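Mannitol dehydrogenase (Pseudomonas fluorescens, PDB 1LJ8) binds NAD and probably catalyses the reversible oxidation of D-mannitol to D-fructose, as a long-chain dehydrogenase of the mannitol dehydrogenase family. Local coordinates at residues F311-R316 with D418-Y424; Y315-T321 with A368-V374; V407-L412 with F469-Y473. One frame throughout, in Å; residues are numbered along the deposited sequence.

In the fold
All three contacts lie within the C-terminal domain of the chain. Contacts 1 and 2 are neighbours, with centres 12 Å apart. They share Y315 and R316, and F311 CD1 of contact 1 packs on L371 CB of contact 2 at 3.7 Å. Contact 2 is the one that meets the cofactor, since its R373 belongs to the NAD pocket. Contacts 1 and 3 have centres 16 Å apart and also touch, with L312 CD1 3.6 Å from A409 O. Contacts 2 and 3 do not touch; their centres are 20 Å apart and their nearest atoms about 8 Å. Contacts 1 and 3 lie away from the NAD site.

Contact 1 of 3, residues F311-R316 with D418-Y424; sequences FLKGYR and DENGVSY
E419 N donates to L312 O across 2.8 Å. This bond ties the end of a helix to the type I beta turn from D418 to G421. D418 OD1 holds the turn from within. It takes N-H groups from N420 and V422 on opposite faces of its carboxylate, and the N420 bond makes an Asx turn. The helix itself closes in a Schellman motif with G314 as the C-prime residue. G314 has positive phi, and a beta carbon on it would run into N420 ND2.

Charge adds a second tie. R316 NH2 makes a salt bridge to D418 OD2 at 2.8 Å, on the anti side and out of the carboxylate plane. The two flat groups are turned 64° apart. The R316 chain bends at chi2 (-60°), which brings the guanidinium back to F311 O and D418. NH1 of R316 donates to F311 O at 3.2 Å and to Y315 O at 3.0 Å, so three bonds fix the guanidinium. With a leucine in place of R316, D418 would probably lose its charged mate and F311 O a donor. K313 NZ and E419 OE1 stay 4.2 Å apart, joined by two waters. K313 NZ also bonds T482 OG1, and E419 OE2 bonds V481 N.

The R316 guanidinium lies over the F311 ring in a cation-pi contact; a water sits on the opposite face of the guanidinium. F311 turns its edge to the face of Y424 in a T-shaped pair, CE2 3.4 Å from Y424 CD2 and the planes at 82°. Y424 OH bonds Y413 O.

The contact joins the C-terminal end of helix 289-313 to the loop between helix 401-413 and helix 431-437, while F311 also touches L371 and C375 of helix 371-375.

Contact 2 of 3, residues Y315-T321 with A368-V374; sequences YRFVHET and ADQLERV. With NAD (nicotinamide-adenine-dinucleotide), chain B.
Y315 meets L371 through its CB, 3.9 Å from L371 CD1. Its ring takes no part here, and its hydroxyl bonds D324. R316 follows with its backbone. R316 O accepts from L371 N at 2.8 Å. A water also donates to R316 O and accepts from E372 N. The N-H groups of R316 and F317 both reach E320 OE1, the first nearly along its C-O axis and the second from above the carboxylate. Both bonds tie the residues just before helix 318-322 to its first turn.

F317 and Q370 form a single beta bridge, their CA atoms 4.6 Å apart. Both are N-cap residues, so helix 318-322 and helix 371-375 start from one bridged pair. The F317 ring brings its edge to A368 O, with CD2 3.5 Å from that oxygen. A368 O is also hydrogen-bonded by H240 NE2.

V318 completes the bridge: its N donates to D369 O at 2.9 Å. V318 CG2 stands anti to the carbonyl carbon, beside the backbone N (chi1 to CG1 176°), and packs on L371 CD2 at 3.7 Å and on V374 CG2. The D369 carboxylate is held by R373, which grips it side-on through NE and NH2, one to each oxygen on its syn lone pair. This probably helps to hold the R373 guanidinium beside the nicotinamide amide of NAD. R373 NH1 comes 3.2 Å from NAD N7N, and NAD O7N lies over a face of the guanidinium.

H319 shares a water with D369 N. That water meets H319 through N and ND1, in the plane of the imidazole. T321 CG2 meets L371 CD1 tip to tip at 4.0 Å, and T321 OG1 donates to V318 O.

Contact 3 of 3, residues V407-L412 with F469-Y473; sequences VAAWAL and FERCY
Y473 N donates to F469 O, 2.9 Å away and one turn back in its own helix, and A408 CB of the other helix presses against this same N at 3.5 Å. No hydrogen bond passes between the two segments. A408 is the point of closest backbone approach, its CA 4.8 Å from that of Y473. Its methyl group also meets C472 CB at 3.5 Å, which is tighter than usual for two carbons. So small a side chain is consistent with the 8.7 Å between the axes of the short segments. They cross at -51°, consistent with ridges-into-grooves packing of rows four residues apart.

Two rings reach past A408 toward helix 401-413. Both have CG anti to the backbone N, with chi1 170° for F469 and -177° for Y473. F469 brings CE1 to 3.4 Å from A408 CA, and V407 O lies at the edge of its ring. V407 crosses it at about a right angle, with CG1 against CE1. Y473 turns its edge to the next turn of the helix. Its CE1 comes 3.6 Å from L412 N, an N-H already given to A408 O. L412 CD1 touches the hydroxyl of Y473, whose polar partner is D441 OD2. A411 CB receives both rings, with F469 CZ and Y473 CD1 each 3.9 Å away.

Helix 444-448 covers the same region: I444 touches F469 and Y473, and L448 touches A411. A409, which points away from helix 463-488, packs on helix 289-313, and L412 also touches L312 there.

The backbone N-H groups of A411, L412 and Y473 bond within their own helices, and the side chains that cross are almost all apolar. The join therefore rests on close fit rather than on polar bonds, with two alanines on one helix leaving room for the two rings of the other.

Contact 1 of 3, residues F311-R316 with D418-Y424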
loop_
_atom_site.group_PDB
_atom_site.type_symbol
_atom_site.label_atom_id
_atom_site.label_comp_id
_atom_site.label_asym_id
_atom_site.label_seq_id
_atom_site.Cartn_x
_atom_site.Cartn_y
_atom_site.Cartn_z
ATOM N N PHE A 311 18.064 -4.376 -5.862
ATOM C CA PHE A 311 18.116 -3.605 -7.111
ATOM C C PHE A 311 19.584 -3.280 -7.443
ATOM O O PHE A 311 20.013 -3.352 -8.599
ATOM C CB PHE A 311 17.335 -2.301 -6.964
ATOM C CG PHE A 311 16.581 -1.916 -8.209
ATOM C CD1 PHE A 311 15.343 -2.498 -8.478
ATOM C CD2 PHE A 311 17.116 -0.995 -9.106
ATOM C CE1 PHE A 311 14.631 -2.159 -9.664
ATOM C CE2 PHE A 311 16.416 -0.632 -10.300
ATOM C CZ PHE A 311 15.174 -1.222 -10.569
ATOM N N LEU A 312 20.346 -2.900 -6.426
ATOM C CA LEU A 312 21.775 -2.596 -6.617
ATOM C C LEU A 312 22.530 -3.812 -7.129
ATOM O O LEU A 312 23.376 -3.684 -8.021
ATOM C CB LEU A 312 22.401 -2.155 -5.278
ATOM C CG LEU A 312 22.049 -0.720 -4.898
ATOM C CD1 LEU A 312 22.453 -0.539 -3.425
ATOM C CD2 LEU A 312 22.762 0.347 -5.797
ATOM N N LYS A 313 22.229 -4.979 -6.579
ATOM C CA LYS A 313 22.892 -6.211 -6.984
ATOM C C LYS A 313 22.519 -6.570 -8.429
ATOM O O LYS A 313 23.250 -7.316 -9.106
ATOM C CB LYS A 313 22.515 -7.330 -6.030
ATOM C CG LYS A 313 23.173 -8.671 -6.321
ATOM C CD LYS A 313 24.736 -8.586 -6.317
ATOM C CE LYS A 313 25.341 -9.939 -6.729
ATOM N NZ LYS A 313 26.856 -9.884 -6.702
ATOM N N GLY A 314 21.417 -6.001 -8.912
ATOM C CA GLY A 314 20.986 -6.293 -10.277
ATOM C C GLY A 314 19.738 -7.173 -10.324
ATOM O O GLY A 314 19.231 -7.473 -11.427
ATOM N N TYR A 315 19.221 -7.604 -9.179
ATOM C CA TYR A 315 18.000 -8.428 -9.201
ATOM C C TYR A 315 16.845 -7.515 -9.566
ATOM O O TYR A 315 16.935 -6.276 -9.390
ATOM C CB TYR A 315 17.723 -9.052 -7.835
ATOM C CG TYR A 315 18.792 -10.001 -7.357
ATOM C CD1 TYR A 315 19.205 -10.007 -6.026
ATOM C CD2 TYR A 315 19.359 -10.932 -8.226
ATOM C CE1 TYR A 315 20.159 -10.919 -5.569
ATOM C CE2 TYR A 315 20.319 -11.852 -7.784
ATOM C CZ TYR A 315 20.716 -11.833 -6.462
ATOM O OH TYR A 315 21.720 -12.694 -6.060
ATOM N N ARG A 316 15.768 -8.103 -10.099
ATOM C CA ARG A 316 14.600 -7.280 -10.463
ATOM C C ARG A 316 13.284 -7.820 -9.901
ATOM O O ARG A 316 12.248 -7.153 -9.996
ATOM C CB ARG A 316 14.519 -7.110 -12.000
ATOM C CG ARG A 316 15.567 -6.105 -12.567
ATOM C CD ARG A 316 15.417 -4.696 -12.006
ATOM N NE ARG A 316 16.355 -3.685 -12.554
ATOM C CZ ARG A 316 17.563 -3.394 -12.057
ATOM N NH1 ARG A 316 18.027 -4.035 -10.990
ATOM N NH2 ARG A 316 18.284 -2.415 -12.602
ATOM N N ASP A 418 22.974 0.392 -11.216
ATOM C CA ASP A 418 23.233 -0.790 -10.401
ATOM C C ASP A 418 24.618 -1.365 -10.621
ATOM O O ASP A 418 25.421 -0.795 -11.375
ATOM C CB ASP A 418 22.108 -1.862 -10.566
ATOM C CG ASP A 418 22.092 -2.546 -11.935
ATOM O OD1 ASP A 418 23.124 -2.542 -12.635
ATOM O OD2 ASP A 418 21.027 -3.111 -12.281
ATOM N N GLU A 419 24.924 -2.474 -9.950
ATOM C CA GLU A 419 26.254 -3.040 -10.060
ATOM C C GLU A 419 26.564 -3.610 -11.445
ATOM O O GLU A 419 27.726 -3.825 -11.756
ATOM C CB GLU A 419 26.481 -4.116 -8.993
ATOM C CG GLU A 419 26.552 -3.462 -7.596
ATOM C CD GLU A 419 26.806 -4.425 -6.436
ATOM O OE1 GLU A 419 26.874 -5.675 -6.595
ATOM O OE2 GLU A 419 26.915 -3.910 -5.303
ATOM N N ASN A 420 25.530 -3.866 -12.232
ATOM C CA ASN A 420 25.765 -4.384 -13.598
ATOM C C ASN A 420 25.845 -3.235 -14.621
ATOM O O ASN A 420 25.965 -3.487 -15.838
ATOM C CB ASN A 420 24.630 -5.328 -14.024
ATOM C CG ASN A 420 24.684 -6.644 -13.301
ATOM O OD1 ASN A 420 25.745 -7.057 -12.869
ATOM N ND2 ASN A 420 23.543 -7.339 -13.201
ATOM N N GLY A 421 25.754 -1.991 -14.154
ATOM C CA GLY A 421 25.795 -0.862 -15.082
ATOM C C GLY A 421 24.439 -0.493 -15.665
ATOM O O GLY A 421 24.340 0.346 -16.576
ATOM N N VAL A 422 23.367 -1.049 -15.127
ATOM C CA VAL A 422 22.039 -0.762 -15.668
ATOM C C VAL A 422 21.517 0.465 -14.952
ATOM O O VAL A 422 21.493 0.505 -13.700
ATOM C CB VAL A 422 21.096 -1.943 -15.436
ATOM C CG1 VAL A 422 19.664 -1.635 -15.992
ATOM C CG2 VAL A 422 21.708 -3.200 -16.082
ATOM N N SER A 423 21.144 1.468 -15.746
ATOM C CA SER A 423 20.631 2.740 -15.242
ATOM C C SER A 423 19.125 2.727 -15.113
ATOM O O SER A 423 18.429 2.169 -15.953
ATOM C CB SER A 423 20.979 3.847 -16.203
ATOM O OG SER A 423 22.374 3.863 -16.412
ATOM N N TYR A 424 18.621 3.381 -14.078
ATOM C CA TYR A 424 17.187 3.457 -13.871
ATOM C C TYR A 424 16.753 4.803 -13.343
ATOM O O TYR A 424 17.556 5.592 -12.785
ATOM C CB TYR A 424 16.756 2.344 -12.917
ATOM C CG TYR A 424 17.607 2.295 -11.671
ATOM C CD1 TYR A 424 17.276 3.064 -10.556
ATOM C CD2 TYR A 424 18.756 1.508 -11.623
ATOM C CE1 TYR A 424 18.077 3.048 -9.412
ATOM C CE2 TYR A 424 19.579 1.488 -10.483
ATOM C CZ TYR A 424 19.217 2.271 -9.381
ATOM O OH TYR A 424 20.029 2.261 -8.248
HETATM O O HOH W 1 27.831 -7.526 -5.027
HETATM O O HOH W 2 25.664 -7.921 -10.274
HETATM O O HOH W 3 27.673 -7.490 -8.277
HETATM O O HOH W 4 20.011 -5.206 -13.598
#

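Contact 2 of 3, residues Y315-T321 with A368-V374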
loop_
_atom_site.group_PDB
_atom_site.type_symbol
_atom_site.label_atom_id
_atom_site.label_comp_id
_atom_site.label_asym_id
_atom_site.label_seq_id
_atom_site.Cartn_x
_atom_site.Cartn_y
_atom_site.Cartn_z
ATOM N N TYR A 315 19.221 -7.604 -9.179
ATOM C CA TYR A 315 18.000 -8.428 -9.201
ATOM C C TYR A 315 16.845 -7.515 -9.566
ATOM O O TYR A 315 16.935 -6.276 -9.390
ATOM C CB TYR A 315 17.723 -9.052 -7.835
ATOM C CG TYR A 315 18.792 -10.001 -7.357
ATOM C CD1 TYR A 315 19.205 -10.007 -6.026
ATOM C CD2 TYR A 315 19.359 -10.932 -8.226
ATOM C CE1 TYR A 315 20.159 -10.919 -5.569
ATOM C CE2 TYR A 315 20.319 -11.852 -7.784
ATOM C CZ TYR A 315 20.716 -11.833 -6.462
ATOM O OH TYR A 315 21.720 -12.694 -6.060
ATOM N N ARG A 316 15.768 -8.103 -10.099
ATOM C CA ARG A 316 14.600 -7.280 -10.463
ATOM C C ARG A 316 13.284 -7.820 -9.901
ATOM O O ARG A 316 12.248 -7.153 -9.996
ATOM C CB ARG A 316 14.519 -7.110 -12.000
ATOM C CG ARG A 316 15.567 -6.105 -12.567
ATOM C CD ARG A 316 15.417 -4.696 -12.006
ATOM N NE ARG A 316 16.355 -3.685 -12.554
ATOM C CZ ARG A 316 17.563 -3.394 -12.057
ATOM N NH1 ARG A 316 18.027 -4.035 -10.990
ATOM N NH2 ARG A 316 18.284 -2.415 -12.602
ATOM N N PHE A 317 13.299 -9.025 -9.328
ATOM C CA PHE A 317 12.084 -9.601 -8.720
ATOM C C PHE A 317 12.346 -10.042 -7.311
ATOM O O PHE A 317 13.484 -10.407 -6.970
ATOM C CB PHE A 317 11.589 -10.818 -9.508
ATOM C CG PHE A 317 11.208 -10.464 -10.891
ATOM C CD1 PHE A 317 12.158 -10.515 -11.923
ATOM C CD2 PHE A 317 9.926 -9.999 -11.164
ATOM C CE1 PHE A 317 11.832 -10.112 -13.212
ATOM C CE2 PHE A 317 9.586 -9.589 -12.447
ATOM C CZ PHE A 317 10.538 -9.645 -13.476
ATOM N N VAL A 318 11.300 -10.023 -6.496
ATOM C CA VAL A 318 11.431 -10.432 -5.107
ATOM C C VAL A 318 11.909 -11.887 -4.977
ATOM O O VAL A 318 12.770 -12.174 -4.137
ATOM C CB VAL A 318 10.077 -10.260 -4.350
ATOM C CG1 VAL A 318 10.190 -10.782 -2.924
ATOM C CG2 VAL A 318 9.718 -8.745 -4.333
ATOM N N HIS A 319 11.403 -12.792 -5.811
ATOM C CA HIS A 319 11.832 -14.188 -5.676
ATOM C C HIS A 319 13.304 -14.390 -5.970
ATOM O O HIS A 319 13.892 -15.346 -5.462
ATOM C CB HIS A 319 11.003 -15.148 -6.552
ATOM C CG HIS A 319 11.149 -14.922 -8.027
ATOM N ND1 HIS A 319 10.380 -14.014 -8.730
ATOM C CD2 HIS A 319 11.924 -15.548 -8.947
ATOM C CE1 HIS A 319 10.671 -14.092 -10.018
ATOM N NE2 HIS A 319 11.602 -15.019 -10.176
ATOM N N GLU A 320 13.894 -13.500 -6.767
ATOM C CA GLU A 320 15.336 -13.598 -7.084
ATOM C C GLU A 320 16.145 -13.343 -5.833
ATOM O O GLU A 320 17.151 -14.015 -5.612
ATOM C CB GLU A 320 15.740 -12.595 -8.133
ATOM C CG GLU A 320 15.153 -12.996 -9.475
ATOM C CD GLU A 320 15.416 -12.013 -10.550
ATOM O OE1 GLU A 320 15.686 -10.830 -10.274
ATOM O OE2 GLU A 320 15.318 -12.427 -11.724
ATOM N N THR A 321 15.729 -12.368 -5.022
ATOM C CA THR A 321 16.459 -12.134 -3.777
ATOM C C THR A 321 16.299 -13.342 -2.862
ATOM O O THR A 321 17.219 -13.685 -2.122
ATOM C CB THR A 321 15.971 -10.873 -2.990
ATOM O OG1 THR A 321 14.644 -11.099 -2.443
ATOM C CG2 THR A 321 16.020 -9.638 -3.903
ATOM N N ALA A 368 6.276 -13.265 -9.643
ATOM C CA ALA A 368 7.110 -12.265 -10.285
ATOM C C ALA A 368 6.806 -10.812 -9.840
ATOM O O ALA A 368 6.515 -9.911 -10.638
ATOM C CB ALA A 368 7.008 -12.411 -11.836
ATOM N N ASP A 369 6.923 -10.593 -8.539
ATOM C CA ASP A 369 6.697 -9.271 -7.970
ATOM C C ASP A 369 7.942 -8.421 -8.182
ATOM O O ASP A 369 9.072 -8.825 -7.884
ATOM C CB ASP A 369 6.353 -9.420 -6.480
ATOM C CG ASP A 369 5.920 -8.097 -5.860
ATOM O OD1 ASP A 369 5.567 -7.215 -6.655
ATOM O OD2 ASP A 369 5.943 -7.967 -4.610
ATOM N N GLN A 370 7.744 -7.239 -8.713
ATOM C CA GLN A 370 8.856 -6.387 -9.104
ATOM C C GLN A 370 9.577 -5.589 -8.044
ATOM O O GLN A 370 8.936 -4.885 -7.282
ATOM C CB GLN A 370 8.379 -5.386 -10.165
ATOM C CG GLN A 370 7.598 -6.036 -11.305
ATOM C CD GLN A 370 6.078 -6.000 -11.073
ATOM O OE1 GLN A 370 5.593 -5.597 -10.015
ATOM N NE2 GLN A 370 5.324 -6.428 -12.102
ATOM N N LEU A 371 10.910 -5.683 -8.000
ATOM C CA LEU A 371 11.629 -4.862 -7.067
ATOM C C LEU A 371 11.375 -3.383 -7.396
ATOM O O LEU A 371 11.383 -2.543 -6.492
ATOM C CB LEU A 371 13.161 -5.168 -7.059
ATOM C CG LEU A 371 13.512 -6.574 -6.530
ATOM C CD1 LEU A 371 15.054 -6.641 -6.375
ATOM C CD2 LEU A 371 12.779 -6.868 -5.170
ATOM N N GLU A 372 11.097 -3.036 -8.654
ATOM C CA GLU A 372 10.805 -1.629 -8.929
ATOM C C GLU A 372 9.544 -1.160 -8.164
ATOM O O GLU A 372 9.465 -0.005 -7.732
ATOM C CB GLU A 372 10.590 -1.393 -10.415
ATOM C CG GLU A 372 10.493 0.104 -10.696
ATOM C CD GLU A 372 10.671 0.479 -12.166
ATOM O OE1 GLU A 372 11.498 -0.142 -12.872
ATOM O OE2 GLU A 372 9.991 1.428 -12.601
ATOM N N ARG A 373 8.580 -2.076 -8.007
ATOM C CA ARG A 373 7.369 -1.765 -7.252
ATOM C C ARG A 373 7.737 -1.659 -5.779
ATOM O O ARG A 373 7.397 -0.698 -5.111
ATOM C CB ARG A 373 6.318 -2.888 -7.402
ATOM C CG ARG A 373 5.001 -2.585 -6.689
ATOM C CD ARG A 373 4.058 -3.810 -6.680
ATOM N NE ARG A 373 4.528 -4.785 -5.705
ATOM C CZ ARG A 373 4.355 -4.647 -4.391
ATOM N NH1 ARG A 373 3.729 -3.571 -3.876
ATOM N NH2 ARG A 373 4.792 -5.606 -3.581
ATOM N N VAL A 374 8.404 -2.684 -5.268
ATOM C CA VAL A 374 8.769 -2.671 -3.842
ATOM C C VAL A 374 9.675 -1.483 -3.461
ATOM O O VAL A 374 9.575 -0.913 -2.344
ATOM C CB VAL A 374 9.418 -4.037 -3.443
ATOM C CG1 VAL A 374 9.730 -4.031 -1.889
ATOM C CG2 VAL A 374 8.395 -5.187 -3.720
HETATM P PA NAD B . -0.969 1.254 -7.606
HETATM O O1A NAD B . 0.204 1.982 -8.019
HETATM O O2A NAD B . -1.596 0.184 -8.433
HETATM O O5B NAD B . -2.164 2.266 -7.295
HETATM C C5B NAD B . -1.951 3.372 -6.365
HETATM C C4B NAD B . -3.292 4.120 -6.508
HETATM O O4B NAD B . -3.242 5.265 -5.560
HETATM C C3B NAD B . -3.535 4.843 -7.881
HETATM O O3B NAD B . -4.950 4.769 -8.128
HETATM C C2B NAD B . -3.032 6.270 -7.616
HETATM O O2B NAD B . -3.584 7.231 -8.506
HETATM C C1B NAD B . -3.548 6.495 -6.207
HETATM N N9A NAD B . -2.901 7.536 -5.473
HETATM C C8A NAD B . -1.564 7.816 -5.270
HETATM N N7A NAD B . -1.381 8.855 -4.488
HETATM C C5A NAD B . -2.667 9.268 -4.169
HETATM C C6A NAD B . -3.078 10.325 -3.349
HETATM N N6A NAD B . -2.274 11.155 -2.682
HETATM N N1A NAD B . -4.441 10.539 -3.206
HETATM C C2A NAD B . -5.375 9.726 -3.847
HETATM N N3A NAD B . -4.991 8.658 -4.649
HETATM C C4A NAD B . -3.610 8.480 -4.775
HETATM O O3 NAD B . -0.624 0.679 -6.168
HETATM P PN NAD B . -1.191 -0.593 -5.365
HETATM O O1N NAD B . -0.320 -1.744 -5.620
HETATM O O2N NAD B . -2.612 -0.722 -5.704
HETATM O O5D NAD B . -0.949 -0.180 -3.863
HETATM C C5D NAD B . -1.705 0.911 -3.356
HETATM C C4D NAD B . -1.589 0.829 -1.897
HETATM O O4D NAD B . -2.292 -0.286 -1.310
HETATM C C3D NAD B . -0.152 0.796 -1.262
HETATM O O3D NAD B . 0.477 2.072 -1.273
HETATM C C2D NAD B . -0.388 0.174 0.101
HETATM O O2D NAD B . -0.697 1.161 1.075
HETATM C C1D NAD B . -1.573 -0.793 -0.152
HETATM N N1N NAD B . -1.180 -2.201 -0.349
HETATM C C2N NAD B . -0.582 -2.720 -1.513
HETATM C C3N NAD B . -0.191 -4.034 -1.503
HETATM C C7N NAD B . 0.498 -4.606 -2.756
HETATM O O7N NAD B . 1.022 -5.724 -2.647
HETATM N N7N NAD B . 0.595 -3.904 -3.866
HETATM C C4N NAD B . -0.371 -4.878 -0.302
HETATM C C5N NAD B . -1.015 -4.311 0.840
HETATM C C6N NAD B . -1.434 -2.951 0.842
HETATM O O HOH W 5 11.860 -4.584 -11.009
HETATM O O HOH W 6 8.807 -12.310 -7.122
#

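Contact 3 of 3, residues V407-L412 with F469-Y473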
loop_
_atom_site.group_PDB
_atom_site.type_symbol
_atom_site.label_atom_id
_atom_site.label_comp_id
_atom_site.label_asym_id
_atom_site.label_seq_id
_atom_site.Cartn_x
_atom_site.Cartn_y
_atom_site.Cartn_z
ATOM N N VAL A 407 19.008 1.792 4.938
ATOM C CA VAL A 407 19.052 3.221 4.622
ATOM C C VAL A 407 20.254 3.540 3.699
ATOM O O VAL A 407 20.147 4.374 2.789
ATOM C CB VAL A 407 19.118 4.087 5.936
ATOM C CG1 VAL A 407 19.074 5.622 5.602
ATOM C CG2 VAL A 407 17.926 3.747 6.826
ATOM N N ALA A 408 21.407 2.918 3.978
ATOM C CA ALA A 408 22.590 3.107 3.162
ATOM C C ALA A 408 22.301 2.573 1.727
ATOM O O ALA A 408 22.726 3.181 0.702
ATOM C CB ALA A 408 23.786 2.328 3.800
ATOM N N ALA A 409 21.615 1.431 1.660
ATOM C CA ALA A 409 21.299 0.814 0.345
ATOM C C ALA A 409 20.419 1.783 -0.447
ATOM O O ALA A 409 20.613 1.986 -1.652
ATOM C CB ALA A 409 20.554 -0.537 0.542
ATOM N N TRP A 410 19.420 2.355 0.223
ATOM C CA TRP A 410 18.545 3.330 -0.461
ATOM C C TRP A 410 19.379 4.521 -0.957
ATOM O O TRP A 410 19.188 4.995 -2.095
ATOM C CB TRP A 410 17.455 3.860 0.502
ATOM C CG TRP A 410 16.462 4.776 -0.160
ATOM C CD1 TRP A 410 15.688 4.472 -1.260
ATOM C CD2 TRP A 410 16.067 6.101 0.255
ATOM N NE1 TRP A 410 14.826 5.524 -1.534
ATOM C CE2 TRP A 410 15.037 6.530 -0.632
ATOM C CE3 TRP A 410 16.469 6.954 1.280
ATOM C CZ2 TRP A 410 14.409 7.785 -0.518
ATOM C CZ3 TRP A 410 15.844 8.220 1.402
ATOM C CH2 TRP A 410 14.822 8.615 0.495
ATOM N N ALA A 411 20.307 5.001 -0.113
ATOM C CA ALA A 411 21.123 6.149 -0.490
ATOM C C ALA A 411 21.921 5.878 -1.761
ATOM O O ALA A 411 21.965 6.727 -2.686
ATOM C CB ALA A 411 22.101 6.565 0.675
ATOM N N LEU A 412 22.532 4.707 -1.822
ATOM C CA LEU A 412 23.358 4.372 -2.996
ATOM C C LEU A 412 22.448 4.116 -4.192
ATOM O O LEU A 412 22.743 4.544 -5.299
ATOM C CB LEU A 412 24.233 3.147 -2.720
ATOM C CG LEU A 412 25.238 2.789 -3.855
ATOM C CD1 LEU A 412 26.152 3.971 -4.174
ATOM C CD2 LEU A 412 26.078 1.622 -3.464
ATOM N N PHE A 469 25.596 3.860 9.353
ATOM C CA PHE A 469 25.139 4.262 8.020
ATOM C C PHE A 469 26.317 4.580 7.126
ATOM O O PHE A 469 26.376 4.137 5.984
ATOM C CB PHE A 469 24.227 5.497 8.128
ATOM C CG PHE A 469 23.921 6.116 6.803
ATOM C CD1 PHE A 469 22.910 5.604 5.999
ATOM C CD2 PHE A 469 24.695 7.171 6.336
ATOM C CE1 PHE A 469 22.672 6.117 4.755
ATOM C CE2 PHE A 469 24.466 7.710 5.065
ATOM C CZ PHE A 469 23.441 7.172 4.267
ATOM N N GLU A 470 27.288 5.329 7.643
ATOM C CA GLU A 470 28.438 5.678 6.833
ATOM C C GLU A 470 29.306 4.465 6.459
ATOM O O GLU A 470 29.795 4.398 5.326
ATOM C CB GLU A 470 29.267 6.761 7.551
ATOM C CG GLU A 470 28.531 8.113 7.563
ATOM C CD GLU A 470 29.319 9.218 8.230
ATOM O OE1 GLU A 470 30.379 8.939 8.822
ATOM O OE2 GLU A 470 28.863 10.375 8.166
ATOM N N ARG A 471 29.508 3.539 7.404
ATOM C CA ARG A 471 30.281 2.290 7.165
ATOM C C ARG A 471 29.574 1.494 6.042
ATOM O O ARG A 471 30.201 0.995 5.098
ATOM C CB ARG A 471 30.254 1.350 8.400
ATOM C CG ARG A 471 31.050 1.779 9.597
ATOM C CD ARG A 471 31.191 0.620 10.556
ATOM N NE ARG A 471 30.009 0.347 11.390
ATOM C CZ ARG A 471 29.735 1.010 12.512
ATOM N NH1 ARG A 471 30.528 1.981 12.925
ATOM N NH2 ARG A 471 28.711 0.655 13.274
ATOM N N CYS A 472 28.273 1.336 6.208
ATOM C CA CYS A 472 27.468 0.584 5.235
ATOM C C CYS A 472 27.512 1.192 3.857
ATOM O O CYS A 472 27.720 0.477 2.856
ATOM C CB CYS A 472 25.986 0.457 5.710
ATOM S SG CYS A 472 25.793 -0.714 7.109
ATOM N N TYR A 473 27.299 2.498 3.778
ATOM C CA TYR A 473 27.322 3.154 2.462
ATOM C C TYR A 473 28.694 2.987 1.761
ATOM O O TYR A 473 28.774 2.629 0.571
ATOM C CB TYR A 473 26.984 4.615 2.634
ATOM C CG TYR A 473 26.920 5.356 1.323
ATOM C CD1 TYR A 473 25.761 5.357 0.563
ATOM C CD2 TYR A 473 28.054 5.988 0.810
ATOM C CE1 TYR A 473 25.730 5.975 -0.703
ATOM C CE2 TYR A 473 28.057 6.603 -0.451
ATOM C CZ TYR A 473 26.884 6.586 -1.203
ATOM O OH TYR A 473 26.850 7.153 -2.468
#